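Local structure of 4-alpha-glucanotransferase (Aquifex aeolicus, 1TZ7) at residues S149-L152 against R153-L157; F286-W289 against I290-V293; I454-M457 against Q458-L461. The protein belongs to the amylomaltase (D-enzyme) family of 4-alpha-glucanotransferases, large proteins built around a beta/alpha-barrel of eight parallel strands. All blocks are in the same frame, centred on the assembly; numbering follows the deposited sequence.

Interaction 1: residues S149-L152 against R153-L157; sequences SYWL and RDYAL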
loop_
_atom_site.group_PDB
_atom_site.type_symbol
_atom_site.label_atom_id
_atom_site.label_comp_id
_atom_site.label_asym_id
_atom_site.label_seq_id
_atom_site.Cartn_x
_atom_site.Cartn_y
_atom_site.Cartn_z
ATOM N N SER A 149 13.168 7.715 15.885
ATOM C CA SER A 149 14.367 6.999 16.347
ATOM C C SER A 149 14.211 5.476 16.260
ATOM O O SER A 149 15.187 4.754 16.052
ATOM C CB SER A 149 14.691 7.393 17.792
ATOM O OG SER A 149 13.596 7.114 18.654
ATOM N N TYR A 150 12.982 5.000 16.425
ATOM C CA TYR A 150 12.711 3.568 16.518
ATOM C C TYR A 150 12.996 2.803 15.190
ATOM O O TYR A 150 13.233 1.596 15.211
ATOM C CB TYR A 150 11.246 3.320 16.981
ATOM C CG TYR A 150 10.202 4.080 16.182
ATOM C CD1 TYR A 150 9.471 3.451 15.188
ATOM C CD2 TYR A 150 9.949 5.436 16.427
ATOM C CE1 TYR A 150 8.513 4.140 14.451
ATOM C CE2 TYR A 150 8.995 6.134 15.692
ATOM C CZ TYR A 150 8.284 5.481 14.706
ATOM O OH TYR A 150 7.332 6.163 13.965
ATOM N N TRP A 151 12.972 3.513 14.050
ATOM C CA TRP A 151 13.227 2.866 12.737
ATOM C C TRP A 151 14.305 3.570 11.879
ATOM O O TRP A 151 14.993 2.917 11.094
ATOM C CB TRP A 151 11.927 2.744 11.933
ATOM C CG TRP A 151 11.396 4.054 11.426
ATOM C CD1 TRP A 151 10.531 4.887 12.066
ATOM C CD2 TRP A 151 11.691 4.678 10.168
ATOM N NE1 TRP A 151 10.269 5.991 11.292
ATOM C CE2 TRP A 151 10.968 5.888 10.121
ATOM C CE3 TRP A 151 12.494 4.339 9.077
ATOM C CZ2 TRP A 151 11.026 6.754 9.030
ATOM C CZ3 TRP A 151 12.549 5.206 7.991
ATOM C CH2 TRP A 151 11.820 6.393 7.979
ATOM N N LEU A 152 14.441 4.887 12.028
ATOM C CA LEU A 152 15.166 5.696 11.037
ATOM C C LEU A 152 16.688 5.621 11.207
ATOM O O LEU A 152 17.419 5.661 10.231
ATOM C CB LEU A 152 14.707 7.149 11.087
ATOM C CG LEU A 152 15.399 8.108 10.105
ATOM C CD1 LEU A 152 15.304 7.607 8.664
ATOM C CD2 LEU A 152 14.808 9.499 10.226
ATOM N N ARG A 153 17.155 5.518 12.452
ATOM C CA ARG A 153 18.581 5.295 12.715
ATOM C C ARG A 153 19.048 4.033 12.011
ATOM O O ARG A 153 20.113 4.008 11.399
ATOM C CB ARG A 153 18.847 5.175 14.223
ATOM C CG ARG A 153 18.733 6.488 14.983
ATOM C CD ARG A 153 18.317 6.326 16.453
ATOM N NE ARG A 153 19.044 7.236 17.339
ATOM C CZ ARG A 153 18.816 8.552 17.429
ATOM N NH1 ARG A 153 19.533 9.293 18.267
ATOM N NH2 ARG A 153 17.875 9.127 16.685
ATOM N N ASP A 154 18.234 2.986 12.099
ATOM C CA ASP A 154 18.565 1.703 11.514
ATOM C C ASP A 154 18.452 1.740 9.992
ATOM O O ASP A 154 19.247 1.127 9.300
ATOM C CB ASP A 154 17.652 0.616 12.077
ATOM C CG ASP A 154 18.000 0.246 13.501
ATOM O OD1 ASP A 154 17.082 0.161 14.340
ATOM O OD2 ASP A 154 19.161 0.027 13.874
ATOM N N TYR A 155 17.457 2.461 9.477
ATOM C CA TYR A 155 17.199 2.471 8.042
ATOM C C TYR A 155 18.262 3.264 7.302
ATOM O O TYR A 155 18.793 2.809 6.302
ATOM C CB TYR A 155 15.824 3.041 7.722
ATOM C CG TYR A 155 15.573 3.148 6.230
ATOM C CD1 TYR A 155 15.361 2.010 5.460
ATOM C CD2 TYR A 155 15.579 4.383 5.590
ATOM C CE1 TYR A 155 15.144 2.096 4.091
ATOM C CE2 TYR A 155 15.362 4.482 4.220
ATOM C CZ TYR A 155 15.145 3.335 3.475
ATOM O OH TYR A 155 14.930 3.429 2.116
ATOM N N ALA A 156 18.563 4.455 7.801
ATOM C CA ALA A 156 19.544 5.330 7.163
ATOM C C ALA A 156 20.951 4.706 7.185
ATOM O O ALA A 156 21.738 4.897 6.257
ATOM C CB ALA A 156 19.559 6.671 7.841
ATOM N N LEU A 157 21.255 3.967 8.248
ATOM C CA LEU A 157 22.526 3.254 8.345
ATOM C C LEU A 157 22.530 2.040 7.414
ATOM O O LEU A 157 23.532 1.735 6.788
ATOM C CB LEU A 157 22.778 2.810 9.786
ATOM C CG LEU A 157 24.114 2.112 10.055
ATOM C CD1 LEU A 157 25.281 3.032 9.731
ATOM C CD2 LEU A 157 24.187 1.641 11.500
HETATM O O HOH W 1 16.189 2.937 14.352
#

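Interaction 2: residues F286-W289 against I290-V293; sequences FRWW and IRRV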
loop_
_atom_site.group_PDB
_atom_site.type_symbol
_atom_site.label_atom_id
_atom_site.label_comp_id
_atom_site.label_asym_id
_atom_site.label_seq_id
_atom_site.Cartn_x
_atom_site.Cartn_y
_atom_site.Cartn_z
ATOM N N PHE A 286 4.215 -8.496 21.199
ATOM C CA PHE A 286 3.795 -7.949 19.899
ATOM C C PHE A 286 4.224 -6.490 19.709
ATOM O O PHE A 286 3.547 -5.732 19.030
ATOM C CB PHE A 286 2.263 -8.063 19.723
ATOM C CG PHE A 286 1.748 -9.466 19.799
ATOM C CD1 PHE A 286 1.029 -9.899 20.910
ATOM C CD2 PHE A 286 1.979 -10.359 18.763
ATOM C CE1 PHE A 286 0.554 -11.200 20.984
ATOM C CE2 PHE A 286 1.506 -11.661 18.834
ATOM C CZ PHE A 286 0.793 -12.082 19.943
ATOM N N ARG A 287 5.349 -6.103 20.299
ATOM C CA ARG A 287 5.720 -4.684 20.331
ATOM C C ARG A 287 6.217 -4.169 18.969
ATOM O O ARG A 287 6.116 -2.990 18.683
ATOM C CB ARG A 287 6.746 -4.395 21.441
ATOM C CG ARG A 287 8.135 -5.081 21.270
ATOM C CD ARG A 287 9.120 -4.822 22.464
ATOM N NE ARG A 287 8.440 -4.944 23.691
ATOM C CZ ARG A 287 8.453 -5.963 24.551
ATOM N NH1 ARG A 287 9.255 -7.033 24.458
ATOM N NH2 ARG A 287 7.676 -5.838 25.582
ATOM N N TRP A 288 6.733 -5.068 18.134
ATOM C CA TRP A 288 7.120 -4.705 16.767
ATOM C C TRP A 288 5.885 -4.357 15.938
ATOM O O TRP A 288 5.874 -3.363 15.217
ATOM C CB TRP A 288 7.887 -5.850 16.106
ATOM C CG TRP A 288 8.377 -5.530 14.731
ATOM C CD1 TRP A 288 9.464 -4.777 14.403
ATOM C CD2 TRP A 288 7.802 -5.963 13.492
ATOM N NE1 TRP A 288 9.601 -4.711 13.036
ATOM C CE2 TRP A 288 8.593 -5.431 12.452
ATOM C CE3 TRP A 288 6.692 -6.749 13.151
ATOM C CZ2 TRP A 288 8.314 -5.660 11.100
ATOM C CZ3 TRP A 288 6.418 -6.973 11.807
ATOM C CH2 TRP A 288 7.227 -6.431 10.802
ATOM N N TRP A 289 4.845 -5.174 16.056
ATOM C CA TRP A 289 3.593 -4.918 15.354
ATOM C C TRP A 289 2.913 -3.651 15.877
ATOM O O TRP A 289 2.341 -2.886 15.111
ATOM C CB TRP A 289 2.648 -6.122 15.476
ATOM C CG TRP A 289 2.766 -7.058 14.326
ATOM C CD1 TRP A 289 3.382 -8.277 14.317
ATOM C CD2 TRP A 289 2.275 -6.848 13.000
ATOM N NE1 TRP A 289 3.295 -8.841 13.066
ATOM C CE2 TRP A 289 2.618 -7.983 12.238
ATOM C CE3 TRP A 289 1.566 -5.813 12.374
ATOM C CZ2 TRP A 289 2.284 -8.109 10.890
ATOM C CZ3 TRP A 289 1.235 -5.944 11.031
ATOM C CH2 TRP A 289 1.591 -7.080 10.310
ATOM N N ILE A 290 2.989 -3.438 17.182
ATOM C CA ILE A 290 2.474 -2.216 17.784
ATOM C C ILE A 290 3.196 -0.988 17.219
ATOM O O ILE A 290 2.567 0.010 16.897
ATOM C CB ILE A 290 2.628 -2.270 19.316
ATOM C CG1 ILE A 290 1.597 -3.232 19.908
ATOM C CG2 ILE A 290 2.469 -0.858 19.931
ATOM C CD1 ILE A 290 1.926 -3.696 21.304
ATOM N N ARG A 291 4.520 -1.076 17.103
ATOM C CA ARG A 291 5.311 0.022 16.545
ATOM C C ARG A 291 4.960 0.276 15.072
ATOM O O ARG A 291 4.940 1.418 14.627
ATOM C CB ARG A 291 6.813 -0.261 16.696
ATOM C CG ARG A 291 7.359 0.027 18.105
ATOM C CD ARG A 291 8.840 0.377 18.137
ATOM N NE ARG A 291 9.666 -0.659 17.513
ATOM C CZ ARG A 291 10.039 -1.794 18.113
ATOM N NH1 ARG A 291 10.788 -2.672 17.457
ATOM N NH2 ARG A 291 9.667 -2.051 19.366
ATOM N N ARG A 292 4.679 -0.799 14.328
ATOM C CA ARG A 292 4.235 -0.678 12.929
ATOM C C ARG A 292 2.949 0.127 12.835
ATOM O O ARG A 292 2.801 0.978 11.963
ATOM C CB ARG A 292 3.990 -2.062 12.319
ATOM C CG ARG A 292 5.181 -2.686 11.694
ATOM C CD ARG A 292 4.836 -3.817 10.735
ATOM N NE ARG A 292 4.390 -3.321 9.433
ATOM C CZ ARG A 292 3.879 -4.089 8.475
ATOM N NH1 ARG A 292 3.510 -3.550 7.322
ATOM N NH2 ARG A 292 3.739 -5.401 8.667
ATOM N N VAL A 293 2.013 -0.163 13.729
ATOM C CA VAL A 293 0.703 0.468 13.698
ATOM C C VAL A 293 0.815 1.926 14.112
ATOM O O VAL A 293 0.299 2.803 13.438
ATOM C CB VAL A 293 -0.304 -0.277 14.612
ATOM C CG1 VAL A 293 -1.604 0.519 14.764
ATOM C CG2 VAL A 293 -0.593 -1.662 14.056
#

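Interaction 3: residues I454-M457 against Q458-L461; sequences IIQM and QDLL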
loop_
_atom_site.group_PDB
_atom_site.type_symbol
_atom_site.label_atom_id
_atom_site.label_comp_id
_atom_site.label_asym_id
_atom_site.label_seq_id
_atom_site.Cartn_x
_atom_site.Cartn_y
_atom_site.Cartn_z
ATOM N N ILE A 454 -15.821 2.471 -2.047
ATOM C CA ILE A 454 -14.603 2.959 -2.696
ATOM C C ILE A 454 -14.618 2.630 -4.176
ATOM O O ILE A 454 -14.801 1.479 -4.563
ATOM C CB ILE A 454 -13.349 2.342 -2.028
ATOM C CG1 ILE A 454 -13.341 2.637 -0.516
ATOM C CG2 ILE A 454 -12.063 2.877 -2.695
ATOM C CD1 ILE A 454 -12.753 3.974 -0.151
ATOM N N ILE A 455 -14.431 3.656 -5.001
ATOM C CA ILE A 455 -14.332 3.491 -6.451
ATOM C C ILE A 455 -12.865 3.579 -6.864
ATOM O O ILE A 455 -12.196 4.549 -6.550
ATOM C CB ILE A 455 -15.129 4.613 -7.162
ATOM C CG1 ILE A 455 -16.566 4.682 -6.624
ATOM C CG2 ILE A 455 -15.136 4.396 -8.667
ATOM C CD1 ILE A 455 -17.272 5.982 -6.943
ATOM N N GLN A 456 -12.371 2.571 -7.583
ATOM C CA GLN A 456 -11.055 2.687 -8.202
ATOM C C GLN A 456 -11.094 3.767 -9.277
ATOM O O GLN A 456 -12.048 3.853 -10.040
ATOM C CB GLN A 456 -10.583 1.345 -8.801
ATOM C CG GLN A 456 -9.048 1.248 -8.893
ATOM C CD GLN A 456 -8.542 -0.050 -9.527
ATOM O OE1 GLN A 456 -7.333 -0.295 -9.554
ATOM N NE2 GLN A 456 -9.454 -0.868 -10.034
ATOM N N MET A 457 -10.056 4.590 -9.324
ATOM C CA MET A 457 -10.053 5.769 -10.188
ATOM C C MET A 457 -10.297 5.374 -11.640
ATOM O O MET A 457 -11.001 6.064 -12.361
ATOM C CB MET A 457 -8.728 6.525 -10.063
ATOM C CG MET A 457 -8.695 7.845 -10.823
ATOM S SD MET A 457 -9.861 9.057 -10.150
ATOM C CE MET A 457 -9.296 10.540 -10.952
ATOM N N GLN A 458 -9.715 4.245 -12.054
ATOM C CA GLN A 458 -9.846 3.759 -13.436
ATOM C C GLN A 458 -11.308 3.507 -13.814
ATOM O O GLN A 458 -11.691 3.654 -14.978
ATOM C CB GLN A 458 -9.042 2.459 -13.625
ATOM C CG GLN A 458 -7.530 2.644 -13.573
ATOM C CD GLN A 458 -6.950 2.331 -12.201
ATOM O OE1 GLN A 458 -7.477 2.776 -11.189
ATOM N NE2 GLN A 458 -5.871 1.565 -12.172
ATOM N N ASP A 459 -12.116 3.112 -12.831
ATOM C CA ASP A 459 -13.549 2.890 -13.049
ATOM C C ASP A 459 -14.293 4.216 -13.210
ATOM O O ASP A 459 -15.183 4.343 -14.055
ATOM C CB ASP A 459 -14.150 2.094 -11.889
ATOM C CG ASP A 459 -13.593 0.684 -11.795
ATOM O OD1 ASP A 459 -13.055 0.179 -12.808
ATOM O OD2 ASP A 459 -13.648 0.005 -10.750
ATOM N N LEU A 460 -13.922 5.198 -12.395
ATOM C CA LEU A 460 -14.465 6.550 -12.521
ATOM C C LEU A 460 -14.207 7.102 -13.923
ATOM O O LEU A 460 -15.047 7.808 -14.488
ATOM C CB LEU A 460 -13.830 7.474 -11.478
ATOM C CG LEU A 460 -14.731 8.528 -10.818
ATOM C CD1 LEU A 460 -13.876 9.594 -10.147
ATOM C CD2 LEU A 460 -15.687 9.161 -11.812
ATOM N N LEU A 461 -13.041 6.771 -14.478
ATOM C CA LEU A 461 -12.629 7.286 -15.784
ATOM C C LEU A 461 -13.050 6.354 -16.921
ATOM O O LEU A 461 -12.775 6.629 -18.096
ATOM C CB LEU A 461 -11.108 7.488 -15.809
ATOM C CG LEU A 461 -10.569 8.513 -14.793
ATOM C CD1 LEU A 461 -9.050 8.545 -14.805
ATOM C CD2 LEU A 461 -11.131 9.897 -15.076
HETATM O O HOH W 2 -5.074 1.035 -9.102
#

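Interaction 1: residues S149-L152 against R153-L157
W151 and Y155, one helical turn apart, run out from the helix in the same direction, with Y155 CB at the edge of the indole, 3.8 Å from W151 CE3 and close to the ring plane. CG of W151 is folded between its backbone N and carbonyl carbon (chi1 70°), which turns the benzo edge along the helix toward Y155. On a neighbouring face L152 CD1 reaches A156 CB at 4.4 Å, a looser apolar contact. R153 instead runs back along the chain, and its NH2 stops 3.8 Å from S149 CB.

The backbone beneath these side chains is regular only in part. Y155 N donates to W151 O, and A156 N donates to L152 O at 2.9 Å in a nearly straight bond (169°). One turn earlier R153 N is 4.2 Å from S149 O, and a water fills the opening: it donates to S149 O at 2.7 Å, accepts from D154 N at 3.0 Å and makes a weak bond to D154 OD1. The phi of W151, -129°, lies well away from helical values and accompanies this opening.

Farther out, F84, H148 and H295 meet the W151 ring, helix 192-218 packs on L152 and A156, and the other carboxylate oxygen, D154 OD2, forms a salt bridge with R179. The geometry is that of a hydrated turn around S149-D154: water substitutes for direct amide-to-carbonyl bonding at the polar side, whereas apolar contacts and direct bonds take over on the buried side.

Interaction 2: residues F286-W289 against I290-V293
The opening turns of helix 287-297 set R292 against two tryptophans, W288 and W289, four and three residues earlier. CD of R292 lies over a face of the W288 six-membered ring, 3.8 Å from its centroid and 24° off the normal, which satisfies a CH-pi contact. The W288 side chain leaves with CG anti to the backbone N (chi1 -177°), and this carries its outer ring alongside the arginine chain. Beyond CD the arginine bends at chi3, so that NH2 comes to 3.2 Å from W289 CH2, the guanidinium meeting that indole obliquely. Its NH1 is hydrogen-bonded to P228 O, which helps fix the rotation of the group.

On the more exposed side R287 and R291 run parallel with nearly coplanar guanidinium planes, 12° apart; R287 CG is 3.9 Å from R291 NH2, but NE of R287 keeps 5.3 Å from that same nitrogen. I290 CG1 packs 3.3 Å from F286 O, the N-cap carbonyl, which also accepts from I290 N at 3.0 Å. R291, R292 and V293 continue the ladder to R287, W288 and W289.

Outside, W278 meets the W289 ring at a small angle between planes, and helix 334-344 packs on I290. Helix 287-297 leads into strand 302-305, the parallel neighbour of 222-227, and so forms the helical part of a beta-alpha-beta crossover of the beta/alpha-barrel, here with further elements inserted between strand and helix.

Interaction 3: residues I454-M457 against Q458-L461
Two torsions bring Q456 and Q458 together: Q456 CG points away from its own backbone N (chi1 -155°) on an otherwise extended chain, while Q458 folds at chi2 (97°) and doubles back. Both belong to a strand-to-helix junction of the beta/alpha-barrel, where strand 452-456 ends and Q456 is the N-cap of helix 457-460. The returning amide of Q458 places OE1 3.2 Å from Q456 CG, with the two amide planes turned 62° apart.

The carbonyl of Q456 starts the helix by accepting twice. L460 N approaches in the carbonyl plane at 3.3 Å along a nearly straight N-H, and D459 N comes from above that plane at 2.9 Å. M457 O then takes L461 N at 3.0 Å. Apolar groups flank this turn: M457 SD lies 4.1 Å from L460 CD1, M457 CG meets L461 CD1, and I455 CG2 approaches L460 CB from the strand side.

D459 ties the turn to the neighbouring strand end, its OD2 being hydrogen-bonded to T401 and S402 and its OD1 to I409 N. Strand 452-456 is itself held between 23-27 and 397-400, and Q458 NE2 has a further partner in A467 O. The two amides are finally joined through one water, which donates to Q456 OE1 at 2.7 Å and accepts from Q458 NE2 at 3.2 Å.

Interactions 1 and 2 are neighbours on one side of the chain: Y150 CB touches R291 CD at 4.0 Å, Y150 OH bonds to H295 later on helix 287-297, and F84 packs against both W151 and R292. Interaction 3 lies across the chain's centre, its nearest atoms about 19 Å from interaction 2, although interactions 2 and 3 both belong to the barrel. Burial follows position: 149-157 is partly exposed and uses water to complete its backbone, 286-293 is mostly buried and relies on tryptophan-arginine packing, and every touching residue of 454-461 is buried. There the water links side-chain amides instead of the helix backbone.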